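Local coordinates for membrane protein (Acinetobacter baumannii AB307-0294, PDB 5DL5) that probably forms an outer-membrane beta-barrel channel of the OprD porin family through which small molecules, possibly including antibiotics, cross the outer membrane, at residues Ser16-Ala21 against Ser63-Gly68; Ser119-Arg124 against Thr150-His155; Ser254-Val259 against Asp362-Asn367; Glu271-Asn276 against Thr299-Tyr304. All coordinates share one frame; numbering follows the deposited sequence.

Interaction 1: Ser16-Ala21 against Ser63-Gly68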
loop_
_atom_site.group_PDB
_atom_site.type_symbol
_atom_site.label_atom_id
_atom_site.label_comp_id
_atom_site.label_asym_id
_atom_site.label_seq_id
_atom_site.Cartn_x
_atom_site.Cartn_y
_atom_site.Cartn_z
ATOM N N SER A 16 4.666 -22.666 -23.183
ATOM C CA SER A 16 4.463 -22.202 -21.770
ATOM C C SER A 16 5.516 -21.227 -21.386
ATOM O O SER A 16 6.461 -21.064 -22.123
ATOM C CB SER A 16 4.520 -23.432 -20.843
ATOM O OG SER A 16 5.874 -23.982 -20.776
ATOM N N GLU A 17 5.417 -20.614 -20.216
ATOM C CA GLU A 17 6.485 -19.721 -19.686
ATOM C C GLU A 17 7.762 -20.532 -19.469
ATOM O O GLU A 17 8.817 -20.049 -19.785
ATOM C CB GLU A 17 6.138 -19.110 -18.325
ATOM C CG GLU A 17 4.942 -18.147 -18.341
ATOM C CD GLU A 17 4.407 -17.781 -16.943
ATOM O OE1 GLU A 17 5.002 -18.035 -15.872
ATOM O OE2 GLU A 17 3.295 -17.251 -16.907
ATOM N N GLN A 18 7.669 -21.767 -18.951
ATOM C CA GLN A 18 8.915 -22.549 -18.727
ATOM C C GLN A 18 9.621 -23.075 -19.967
ATOM O O GLN A 18 10.856 -23.043 -20.022
ATOM C CB GLN A 18 8.789 -23.606 -17.642
ATOM C CG GLN A 18 10.127 -24.378 -17.388
ATOM C CD GLN A 18 11.351 -23.546 -17.034
ATOM O OE1 GLN A 18 11.239 -22.477 -16.498
ATOM N NE2 GLN A 18 12.553 -24.125 -17.234
ATOM N N SER A 19 8.867 -23.425 -21.002
ATOM C CA SER A 19 9.458 -23.932 -22.218
ATOM C C SER A 19 10.129 -22.823 -22.947
ATOM O O SER A 19 10.922 -23.084 -23.765
ATOM C CB SER A 19 8.469 -24.637 -23.128
ATOM O OG SER A 19 7.425 -23.736 -23.411
ATOM N N GLU A 20 9.804 -21.593 -22.673
ATOM C CA GLU A 20 10.526 -20.491 -23.323
ATOM C C GLU A 20 11.724 -20.008 -22.524
ATOM O O GLU A 20 12.306 -19.015 -22.899
ATOM C CB GLU A 20 9.561 -19.267 -23.612
ATOM C CG GLU A 20 8.508 -19.585 -24.656
ATOM C CD GLU A 20 9.148 -20.223 -25.876
ATOM O OE1 GLU A 20 10.113 -19.614 -26.405
ATOM O OE2 GLU A 20 8.779 -21.374 -26.264
ATOM N N ALA A 21 12.076 -20.633 -21.409
ATOM C CA ALA A 21 13.219 -20.163 -20.591
ATOM C C ALA A 21 14.471 -20.055 -21.491
ATOM O O ALA A 21 14.705 -20.930 -22.286
ATOM C CB ALA A 21 13.524 -21.181 -19.493
ATOM N N SER A 63 17.320 -13.531 -11.325
ATOM C CA SER A 63 17.920 -14.393 -12.298
ATOM C C SER A 63 16.864 -14.791 -13.312
ATOM O O SER A 63 15.712 -14.649 -13.038
ATOM C CB SER A 63 18.514 -15.667 -11.705
ATOM O OG SER A 63 17.574 -16.591 -11.243
ATOM N N GLY A 64 17.271 -15.273 -14.458
ATOM C CA GLY A 64 16.337 -16.008 -15.206
ATOM C C GLY A 64 16.123 -17.437 -14.638
ATOM O O GLY A 64 16.678 -17.785 -13.598
ATOM N N PHE A 65 15.434 -18.293 -15.392
ATOM C CA PHE A 65 15.210 -19.677 -14.962
ATOM C C PHE A 65 16.094 -20.560 -15.818
ATOM O O PHE A 65 16.241 -20.408 -17.060
ATOM C CB PHE A 65 13.711 -20.152 -15.003
ATOM C CG PHE A 65 12.808 -19.520 -13.983
ATOM C CD1 PHE A 65 12.213 -18.300 -14.271
ATOM C CD2 PHE A 65 12.519 -20.139 -12.745
ATOM C CE1 PHE A 65 11.339 -17.727 -13.381
ATOM C CE2 PHE A 65 11.598 -19.544 -11.842
ATOM C CZ PHE A 65 11.065 -18.283 -12.142
ATOM N N THR A 66 16.646 -21.565 -15.187
ATOM C CA THR A 66 17.357 -22.547 -15.994
ATOM C C THR A 66 16.348 -23.281 -16.933
ATOM O O THR A 66 15.205 -23.439 -16.570
ATOM C CB THR A 66 18.066 -23.617 -15.135
ATOM O OG1 THR A 66 17.138 -24.220 -14.203
ATOM C CG2 THR A 66 19.230 -23.017 -14.377
ATOM N N PRO A 67 16.793 -23.714 -18.098
ATOM C CA PRO A 67 15.986 -24.448 -19.062
ATOM C C PRO A 67 15.676 -25.928 -18.612
ATOM O O PRO A 67 16.434 -26.474 -17.830
ATOM C CB PRO A 67 16.810 -24.374 -20.354
ATOM C CG PRO A 67 18.230 -24.152 -19.909
ATOM C CD PRO A 67 18.189 -23.487 -18.565
ATOM N N GLY A 68 14.551 -26.503 -19.072
ATOM C CA GLY A 68 14.188 -27.879 -18.731
ATOM C C GLY A 68 12.774 -27.926 -18.305
ATOM O O GLY A 68 12.069 -26.874 -18.281
HETATM O O HOH W 1 12.908 -24.817 -20.697
#

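Interaction 2: Ser119-Arg124 against Thr150-His155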
loop_
_atom_site.group_PDB
_atom_site.type_symbol
_atom_site.label_atom_id
_atom_site.label_comp_id
_atom_site.label_asym_id
_atom_site.label_seq_id
_atom_site.Cartn_x
_atom_site.Cartn_y
_atom_site.Cartn_z
ATOM N N SER A 119 5.761 -25.335 -16.348
ATOM C CA SER A 119 4.737 -24.873 -17.246
ATOM C C SER A 119 4.536 -23.329 -17.055
ATOM O O SER A 119 5.495 -22.530 -17.381
ATOM C CB SER A 119 3.551 -25.795 -17.075
ATOM O OG SER A 119 2.422 -25.414 -17.785
ATOM N N ASN A 120 3.334 -22.903 -16.623
ATOM C CA ASN A 120 3.054 -21.528 -16.270
ATOM C C ASN A 120 2.854 -21.286 -14.811
ATOM O O ASN A 120 2.163 -20.297 -14.416
ATOM C CB ASN A 120 1.808 -21.056 -16.984
ATOM C CG ASN A 120 1.945 -21.268 -18.465
ATOM O OD1 ASN A 120 2.759 -20.651 -19.118
ATOM N ND2 ASN A 120 1.216 -22.208 -18.968
ATOM N N THR A 121 3.493 -22.069 -13.981
ATOM C CA THR A 121 3.390 -21.873 -12.507
ATOM C C THR A 121 4.712 -21.686 -11.813
ATOM O O THR A 121 5.637 -22.496 -12.018
ATOM C CB THR A 121 2.690 -23.144 -11.924
ATOM O OG1 THR A 121 1.381 -23.243 -12.474
ATOM C CG2 THR A 121 2.607 -23.115 -10.425
ATOM N N THR A 122 4.850 -20.640 -10.996
ATOM C CA THR A 122 6.067 -20.333 -10.283
ATOM C C THR A 122 5.834 -20.489 -8.781
ATOM O O THR A 122 4.719 -20.201 -8.263
ATOM C CB THR A 122 6.483 -18.915 -10.638
ATOM O OG1 THR A 122 6.690 -18.875 -12.049
ATOM C CG2 THR A 122 7.805 -18.482 -9.993
ATOM N N VAL A 123 6.850 -20.976 -8.063
ATOM C CA VAL A 123 6.891 -20.969 -6.608
ATOM C C VAL A 123 8.129 -20.202 -6.179
ATOM O O VAL A 123 9.230 -20.424 -6.659
ATOM C CB VAL A 123 6.888 -22.391 -5.981
ATOM C CG1 VAL A 123 6.787 -22.328 -4.436
ATOM C CG2 VAL A 123 5.705 -23.219 -6.520
ATOM N N ARG A 124 7.968 -19.241 -5.299
ATOM C CA ARG A 124 9.086 -18.480 -4.763
ATOM C C ARG A 124 9.116 -18.614 -3.246
ATOM O O ARG A 124 8.113 -18.316 -2.563
ATOM C CB ARG A 124 8.937 -17.074 -5.184
ATOM C CG ARG A 124 9.981 -16.144 -4.652
ATOM C CD ARG A 124 9.719 -14.721 -5.051
ATOM N NE ARG A 124 9.681 -14.424 -6.476
ATOM C CZ ARG A 124 10.766 -14.126 -7.207
ATOM N NH1 ARG A 124 12.023 -14.234 -6.698
ATOM N NH2 ARG A 124 10.634 -13.819 -8.501
ATOM N N THR A 150 6.464 -18.369 1.228
ATOM C CA THR A 150 6.352 -19.068 -0.018
ATOM C C THR A 150 5.126 -18.595 -0.785
ATOM O O THR A 150 4.073 -18.509 -0.170
ATOM C CB THR A 150 6.142 -20.603 0.221
ATOM O OG1 THR A 150 7.238 -21.052 0.922
ATOM C CG2 THR A 150 6.197 -21.482 -1.172
ATOM N N LEU A 151 5.279 -18.254 -2.055
ATOM C CA LEU A 151 4.185 -17.838 -2.888
ATOM C C LEU A 151 4.186 -18.604 -4.136
ATOM O O LEU A 151 5.185 -18.656 -4.896
ATOM C CB LEU A 151 4.288 -16.367 -3.262
ATOM C CG LEU A 151 3.153 -15.750 -4.085
ATOM C CD1 LEU A 151 1.897 -15.695 -3.261
ATOM C CD2 LEU A 151 3.442 -14.320 -4.647
ATOM N N LEU A 152 3.062 -19.198 -4.406
ATOM C CA LEU A 152 2.862 -19.864 -5.664
ATOM C C LEU A 152 1.934 -19.009 -6.519
ATOM O O LEU A 152 0.877 -18.557 -6.013
ATOM C CB LEU A 152 2.132 -21.227 -5.472
ATOM C CG LEU A 152 1.766 -22.062 -6.727
ATOM C CD1 LEU A 152 1.742 -23.489 -6.376
ATOM C CD2 LEU A 152 0.402 -21.721 -7.310
ATOM N N THR A 153 2.304 -18.875 -7.817
ATOM C CA THR A 153 1.634 -18.049 -8.781
ATOM C C THR A 153 1.431 -18.876 -10.067
ATOM O O THR A 153 2.383 -19.278 -10.724
ATOM C CB THR A 153 2.406 -16.781 -9.112
ATOM O OG1 THR A 153 2.602 -16.084 -7.894
ATOM C CG2 THR A 153 1.596 -15.860 -10.017
ATOM N N SER A 154 0.179 -19.058 -10.396
ATOM C CA SER A 154 -0.231 -19.829 -11.524
ATOM C C SER A 154 -0.963 -19.075 -12.619
ATOM O O SER A 154 -2.043 -18.394 -12.411
ATOM C CB SER A 154 -1.063 -20.985 -10.993
ATOM O OG SER A 154 -1.425 -21.699 -12.102
ATOM N N HIS A 155 -0.393 -19.176 -13.799
ATOM C CA HIS A 155 -1.008 -18.676 -14.979
ATOM C C HIS A 155 -1.334 -19.794 -15.940
ATOM O O HIS A 155 -1.208 -19.582 -17.146
ATOM C CB HIS A 155 -0.082 -17.726 -15.654
ATOM C CG HIS A 155 0.298 -16.534 -14.863
ATOM N ND1 HIS A 155 1.584 -16.037 -14.872
ATOM C CD2 HIS A 155 -0.436 -15.672 -14.111
ATOM C CE1 HIS A 155 1.645 -14.941 -14.128
ATOM N NE2 HIS A 155 0.424 -14.683 -13.677
#

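Interaction 3: Ser254-Val259 against Asp362-Asn367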
loop_
_atom_site.group_PDB
_atom_site.type_symbol
_atom_site.label_atom_id
_atom_site.label_comp_id
_atom_site.label_asym_id
_atom_site.label_seq_id
_atom_site.Cartn_x
_atom_site.Cartn_y
_atom_site.Cartn_z
ATOM N N SER A 254 -10.192 1.299 16.874
ATOM C CA SER A 254 -11.530 2.023 16.723
ATOM C C SER A 254 -12.720 1.153 17.160
ATOM O O SER A 254 -13.826 1.447 16.833
ATOM C CB SER A 254 -11.598 2.484 15.226
ATOM O OG SER A 254 -11.687 1.343 14.373
ATOM N N ALA A 255 -12.535 0.051 17.912
ATOM C CA ALA A 255 -13.631 -0.893 18.159
ATOM C C ALA A 255 -14.691 -0.246 18.977
ATOM O O ALA A 255 -14.361 0.632 19.767
ATOM C CB ALA A 255 -13.187 -2.121 18.923
ATOM N N THR A 256 -15.954 -0.653 18.766
ATOM C CA THR A 256 -17.070 -0.205 19.693
ATOM C C THR A 256 -17.715 -1.426 20.237
ATOM O O THR A 256 -17.297 -2.564 19.915
ATOM C CB THR A 256 -18.107 0.675 18.945
ATOM O OG1 THR A 256 -18.459 0.086 17.669
ATOM C CG2 THR A 256 -17.478 1.998 18.688
ATOM N N GLY A 257 -18.730 -1.212 21.068
ATOM C CA GLY A 257 -19.356 -2.289 21.772
ATOM C C GLY A 257 -18.490 -2.846 22.872
ATOM O O GLY A 257 -17.692 -2.107 23.436
ATOM N N THR A 258 -18.737 -4.125 23.231
ATOM C CA THR A 258 -18.053 -4.758 24.374
ATOM C C THR A 258 -16.526 -4.861 24.031
ATOM O O THR A 258 -16.180 -5.553 23.034
ATOM C CB THR A 258 -18.605 -6.183 24.661
ATOM O OG1 THR A 258 -20.032 -6.151 24.943
ATOM C CG2 THR A 258 -17.812 -6.900 25.857
ATOM N N VAL A 259 -15.675 -4.127 24.774
ATOM C CA VAL A 259 -14.236 -4.268 24.755
ATOM C C VAL A 259 -13.739 -4.585 26.174
ATOM O O VAL A 259 -14.422 -4.362 27.144
ATOM C CB VAL A 259 -13.479 -2.976 24.335
ATOM C CG1 VAL A 259 -13.784 -2.564 22.924
ATOM C CG2 VAL A 259 -13.804 -1.814 25.249
ATOM N N ASP A 362 -20.023 10.542 10.174
ATOM C CA ASP A 362 -20.609 9.341 10.832
ATOM C C ASP A 362 -19.523 8.463 11.547
ATOM O O ASP A 362 -19.698 7.261 11.743
ATOM C CB ASP A 362 -21.383 8.433 9.860
ATOM C CG ASP A 362 -22.926 8.805 9.735
ATOM O OD1 ASP A 362 -23.414 9.750 10.386
ATOM O OD2 ASP A 362 -23.544 8.077 8.954
ATOM N N ILE A 363 -18.425 9.054 11.920
ATOM C CA ILE A 363 -17.355 8.286 12.555
ATOM C C ILE A 363 -17.706 8.160 14.028
ATOM O O ILE A 363 -18.017 9.187 14.735
ATOM C CB ILE A 363 -16.021 8.995 12.490
ATOM C CG1 ILE A 363 -15.600 9.241 11.077
ATOM C CG2 ILE A 363 -14.982 8.160 13.299
ATOM C CD1 ILE A 363 -14.550 10.344 10.987
ATOM N N LYS A 364 -17.740 6.889 14.466
ATOM C CA LYS A 364 -17.955 6.542 15.865
ATOM C C LYS A 364 -16.658 6.504 16.632
ATOM O O LYS A 364 -15.791 5.780 16.262
ATOM C CB LYS A 364 -18.574 5.152 16.064
ATOM C CG LYS A 364 -20.026 5.014 15.695
ATOM C CD LYS A 364 -20.595 3.747 16.314
ATOM C CE LYS A 364 -21.914 3.395 15.616
ATOM N NZ LYS A 364 -22.592 2.186 16.241
ATOM N N VAL A 365 -16.575 7.230 17.722
ATOM C CA VAL A 365 -15.388 7.224 18.566
ATOM C C VAL A 365 -15.944 6.826 19.907
ATOM O O VAL A 365 -16.915 7.443 20.455
ATOM C CB VAL A 365 -14.791 8.624 18.716
ATOM C CG1 VAL A 365 -13.601 8.563 19.652
ATOM C CG2 VAL A 365 -14.389 9.231 17.353
ATOM N N ARG A 366 -15.389 5.715 20.402
ATOM C CA ARG A 366 -15.982 4.907 21.409
ATOM C C ARG A 366 -16.164 5.725 22.653
ATOM O O ARG A 366 -15.211 6.346 23.069
ATOM C CB ARG A 366 -14.974 3.714 21.720
ATOM C CG ARG A 366 -15.522 2.825 22.875
ATOM C CD ARG A 366 -14.642 1.575 23.022
ATOM N NE ARG A 366 -13.381 2.008 23.624
ATOM C CZ ARG A 366 -13.192 2.123 24.947
ATOM N NH1 ARG A 366 -14.121 1.742 25.810
ATOM N NH2 ARG A 366 -12.022 2.555 25.409
ATOM N N ASN A 367 -17.343 5.720 23.256
ATOM C CA ASN A 367 -17.668 6.522 24.465
ATOM C C ASN A 367 -17.584 8.066 24.330
ATOM O O ASN A 367 -17.561 8.753 25.375
ATOM C CB ASN A 367 -16.800 6.132 25.693
ATOM C CG ASN A 367 -17.139 4.778 26.258
ATOM O OD1 ASN A 367 -18.269 4.290 26.102
ATOM N ND2 ASN A 367 -16.147 4.149 26.912
#

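Interaction 4: Glu271-Asn276 against Thr299-Tyr304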
loop_
_atom_site.group_PDB
_atom_site.type_symbol
_atom_site.label_atom_id
_atom_site.label_comp_id
_atom_site.label_asym_id
_atom_site.label_seq_id
_atom_site.Cartn_x
_atom_site.Cartn_y
_atom_site.Cartn_z
ATOM N N GLU A 271 -12.636 -9.638 22.302
ATOM C CA GLU A 271 -13.577 -10.447 21.537
ATOM C C GLU A 271 -13.474 -10.074 20.079
ATOM O O GLU A 271 -12.794 -9.069 19.744
ATOM C CB GLU A 271 -15.003 -10.258 22.015
ATOM C CG GLU A 271 -15.556 -8.887 21.801
ATOM C CD GLU A 271 -16.959 -8.758 22.438
ATOM O OE1 GLU A 271 -17.119 -9.165 23.609
ATOM O OE2 GLU A 271 -17.887 -8.226 21.749
ATOM N N GLU A 272 -14.066 -10.926 19.231
ATOM C CA GLU A 272 -13.975 -10.748 17.776
ATOM C C GLU A 272 -14.683 -9.397 17.419
ATOM O O GLU A 272 -15.627 -8.955 18.112
ATOM C CB GLU A 272 -14.538 -11.978 17.026
ATOM C CG GLU A 272 -13.725 -13.238 17.329
ATOM C CD GLU A 272 -13.872 -14.354 16.318
ATOM O OE1 GLU A 272 -15.003 -14.760 15.970
ATOM O OE2 GLU A 272 -12.819 -14.869 15.868
ATOM N N LYS A 273 -14.163 -8.718 16.424
ATOM C CA LYS A 273 -14.754 -7.482 15.894
ATOM C C LYS A 273 -14.702 -7.635 14.381
ATOM O O LYS A 273 -13.804 -8.318 13.862
ATOM C CB LYS A 273 -13.944 -6.282 16.378
ATOM C CG LYS A 273 -13.935 -5.986 17.875
ATOM C CD LYS A 273 -15.316 -5.581 18.464
ATOM C CE LYS A 273 -15.230 -5.543 19.986
ATOM N NZ LYS A 273 -16.513 -5.126 20.562
ATOM N N THR A 274 -15.706 -7.091 13.717
ATOM C CA THR A 274 -15.902 -7.236 12.307
ATOM C C THR A 274 -16.059 -5.891 11.663
ATOM O O THR A 274 -16.784 -5.023 12.179
ATOM C CB THR A 274 -17.166 -8.095 12.078
ATOM O OG1 THR A 274 -16.835 -9.429 12.408
ATOM C CG2 THR A 274 -17.576 -8.160 10.541
ATOM N N ASN A 275 -15.429 -5.749 10.511
ATOM C CA ASN A 275 -15.504 -4.543 9.665
ATOM C C ASN A 275 -15.898 -5.033 8.318
ATOM O O ASN A 275 -15.337 -6.029 7.847
ATOM C CB ASN A 275 -14.145 -3.929 9.447
ATOM C CG ASN A 275 -14.150 -2.727 8.533
ATOM O OD1 ASN A 275 -13.689 -2.821 7.368
ATOM N ND2 ASN A 275 -14.681 -1.577 9.036
ATOM N N ASN A 276 -16.825 -4.351 7.693
ATOM C CA ASN A 276 -16.939 -4.324 6.215
ATOM C C ASN A 276 -16.677 -2.875 5.700
ATOM O O ASN A 276 -17.199 -1.906 6.233
ATOM C CB ASN A 276 -18.332 -4.751 5.742
ATOM C CG ASN A 276 -18.661 -6.149 6.202
ATOM O OD1 ASN A 276 -18.098 -7.097 5.726
ATOM N ND2 ASN A 276 -19.434 -6.267 7.204
ATOM N N THR A 299 -19.011 -0.553 7.799
ATOM C CA THR A 299 -20.050 -1.009 8.736
ATOM C C THR A 299 -19.359 -2.069 9.675
ATOM O O THR A 299 -18.175 -2.499 9.446
ATOM C CB THR A 299 -21.221 -1.667 7.990
ATOM O OG1 THR A 299 -20.740 -2.699 7.160
ATOM C CG2 THR A 299 -21.854 -0.752 7.064
ATOM N N GLY A 300 -20.082 -2.477 10.692
ATOM C CA GLY A 300 -19.635 -3.362 11.760
ATOM C C GLY A 300 -19.206 -2.637 13.025
ATOM O O GLY A 300 -19.350 -1.427 13.129
ATOM N N ASN A 301 -18.612 -3.342 13.964
ATOM C CA ASN A 301 -18.233 -2.760 15.210
ATOM C C ASN A 301 -16.719 -2.380 15.337
ATOM O O ASN A 301 -16.178 -2.237 16.454
ATOM C CB ASN A 301 -18.751 -3.591 16.396
ATOM C CG ASN A 301 -18.233 -5.007 16.356
ATOM O OD1 ASN A 301 -17.394 -5.385 15.494
ATOM N ND2 ASN A 301 -18.765 -5.813 17.209
ATOM N N VAL A 302 -16.052 -2.177 14.207
ATOM C CA VAL A 302 -14.734 -1.644 14.197
ATOM C C VAL A 302 -14.590 -1.014 12.888
ATOM O O VAL A 302 -15.220 -1.448 11.906
ATOM C CB VAL A 302 -13.637 -2.776 14.523
ATOM C CG1 VAL A 302 -13.570 -3.848 13.436
ATOM C CG2 VAL A 302 -12.249 -2.226 14.729
ATOM N N GLY A 303 -13.689 -0.025 12.808
ATOM C CA GLY A 303 -13.187 0.440 11.525
ATOM C C GLY A 303 -12.241 -0.518 10.806
ATOM O O GLY A 303 -12.013 -1.623 11.259
ATOM N N TYR A 304 -11.778 -0.106 9.641
ATOM C CA TYR A 304 -10.836 -0.856 8.806
ATOM C C TYR A 304 -9.407 -0.630 9.376
ATOM O O TYR A 304 -8.612 0.144 8.825
ATOM C CB TYR A 304 -11.022 -0.597 7.329
ATOM C CG TYR A 304 -10.162 -1.479 6.469
ATOM C CD1 TYR A 304 -10.265 -2.861 6.572
ATOM C CD2 TYR A 304 -9.152 -0.986 5.619
ATOM C CE1 TYR A 304 -9.435 -3.692 5.870
ATOM C CE2 TYR A 304 -8.374 -1.837 4.824
ATOM C CZ TYR A 304 -8.447 -3.192 5.006
ATOM O OH TYR A 304 -7.640 -4.143 4.385
#

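Interaction 1: Ser16-Ala21 against Ser63-Gly68
A type I beta turn from Gln18 to Ala21, in the N-terminal segment ahead of the first barrel strand, docks by its first and last residues onto the loop Ser63-Gly68. That loop joins strands 50-62 and 70-83 of the porin barrel. The main grip is the amide of Gln18. Its NE2 donates to two backbone carbonyls, Thr66 O at 2.8 Å and Gly68 O at 3.0 Å. Both acceptors lie in the plane of the amide, so each N-H has its own partner. The donor is in the carbonyl plane of Thr66 but tilted from that of Gly68. Gln18 CG is anti to the backbone N (chi1 -178°), and a bend at chi2 swings the amide toward the loop. The other end of the amide is held by Arg117 NE of strand 106-118, which donates to OE1. The group is therefore fixed against flipping. A water adds a bridge, donating to Gln18 O and accepting from Gly68 N. The amide and the Phe65 ring have planes 80° apart, and OE1 of Gln18 lies 3.7 Å from Phe65 CB. Beside this, the methyl CB of Ala21 rests 3.7 Å from the backbone O of Phe65.

Interaction 2: Ser119-Arg124 against Thr150-His155
Thr121 OG1 is shared by two groups. Ser154 OG donates to it at 3.2 Å, and the hydroxyl itself bonds to the Glu156 carboxylate. The pair sits on neighbouring antiparallel barrel strands, 121-125 and 150-157, whose short segments run at 170° to each other. Thr121 faces Ser154 in a non-hydrogen-bonded pair, which brings the two hydroxyls together on the same face. The next pair, Thr122 with Thr153, is hydrogen-bonded in both directions, each N to the other's O at 2.8 Å. Arg124 and Leu151 repeat this, and His155 N reaches Asn120 O at 2.9 Å. Beside the hydroxyls, the same face has apolar packing. The methyl CG2 of Thr121 is anti to the backbone N, and this sets it 3.9 Å from Leu152 CG. Val123 touches two residues by different branches: CG2 is 4.0 Å from Leu152 CD1, while CG1 presses to a tight 3.4 Å from Thr150 CG2. On the other face the Arg124 guanidinium turns away from strand 150-157. It pairs with Glu62 and also bonds Ser113. At the Asn120 end, CB of Asn120 and CB of His155 are 4.1 Å apart. The ring nitrogens of His155 go to two carboxylates, ND1 to Glu17 and NE2 to Glu161. Two acidic partners of this kind would favour a protonated, positively charged imidazole.

Interaction 3: Ser254-Val259 against Asp362-Asn367
Arg366 and Val259 make the clearest side-chain contact here, an apolar group laid over a flat cationic one. Val259 CG2 lies over one face of the guanidinium, 3.6 Å from Arg366 NH1 and 4.0 Å from CZ. Val259 points this methyl at Arg366 from the position between its own backbone N and carbonyl carbon. The arginine chain runs extended from the backbone and then bends at chi3 (73°), which turns one face of the guanidinium to the valine methyl. Ala255 O lies near the guanidinium plane, at its edge, but its close contact is with the carbon CD of Arg366, 3.4 Å. The remaining contacts are loose van der Waals ones. Thr256 CG2 is 4.2 Å from Lys364 CB and 4.3 Å from Arg366 CB. The two segments share no direct hydrogen bond. Thr256 is tied down elsewhere: its OG1 bonds Asn329 ND2, and its backbone pairs with Asn301. Arg366 also touches a crystal neighbour, so lattice packing may influence its conformation. The contact sets the loop between strand 233-246 and helix 263-266 against the end of strand 351-365. There Asp362 and Ile363 both face Ala372 of strand 371-384 in a G1 bulge.

Interaction 4: Glu271-Asn276 against Thr299-Tyr304
Asn276 and Thr299 form an antiparallel hydrogen-bonded pair, with Thr299 N to Asn276 O at 2.8 Å and Asn276 N to Thr299 O at 2.9 Å. Past it the strands part. The positive phi of Gly300 (98°) turns the second chain aside, and Gly300 CA makes a CA-H...O contact with Thr274 O. The backbone bond from Asn301 N to Thr274 O is weak. A side chain takes over the pairing. Asn301 OD1 accepts from Thr274 N at 3.0 Å, with the donor nearly along the C=O axis. Asn301 CG lies between its backbone N and carbonyl carbon (chi1 59°), and this carries the amide back toward the strand. The Lys273 and Asn301 side chains cross at about a right angle, with Lys273 CD 3.6 Å from Asn301 OD1. Lys273 NZ goes on to the backbone oxygen of Thr258 and forms a salt bridge with Glu271. Asn275, on the opposite segment from Asn301, uses its amide the other way round, as a donor. Its ND2 donates to Val302 O at 2.9 Å, with the acceptor in the amide plane, and also bonds Asn298 OD1. Two acceptors thus hold the amide's rotation. Its OD1 then comes 3.5 Å from both CB and CD1 of Tyr304, with amide and ring planes 31° apart. The Tyr304 ring stacks on Tyr242, and its hydroxyl bonds Ser315 O. Val302 CG1 also packs 3.8 Å from Lys273 CB. The whole is the open end of a barrel hairpin, strands 273-286 and 289-300, where asparagine side chains extend the pairing into a departing loop.

Interactions 1 and 2 adjoin, with centres 13 Å apart. They are joined by Gln18 N to Ser119 O at 2.8 Å and by Glu17 N to Asn120 OD1 at 2.9 Å. The N-terminal segment 16-21 thus touches both the loop 63-68 and the start of segment 119-124. Interactions 3 and 4 form a second cluster, with centres 10 Å apart. Lys273 NZ, 2.8 Å from Thr256 O, ties the loop of interaction 3 to the first strand of the hairpin of interaction 4. The clusters are well separated: interactions 1 and 3, on opposite sides of the chain's centre, have centres 53 Å apart. A bound detergent, C8E, lies about 12 Å from the Tyr304 side chain of interaction 4.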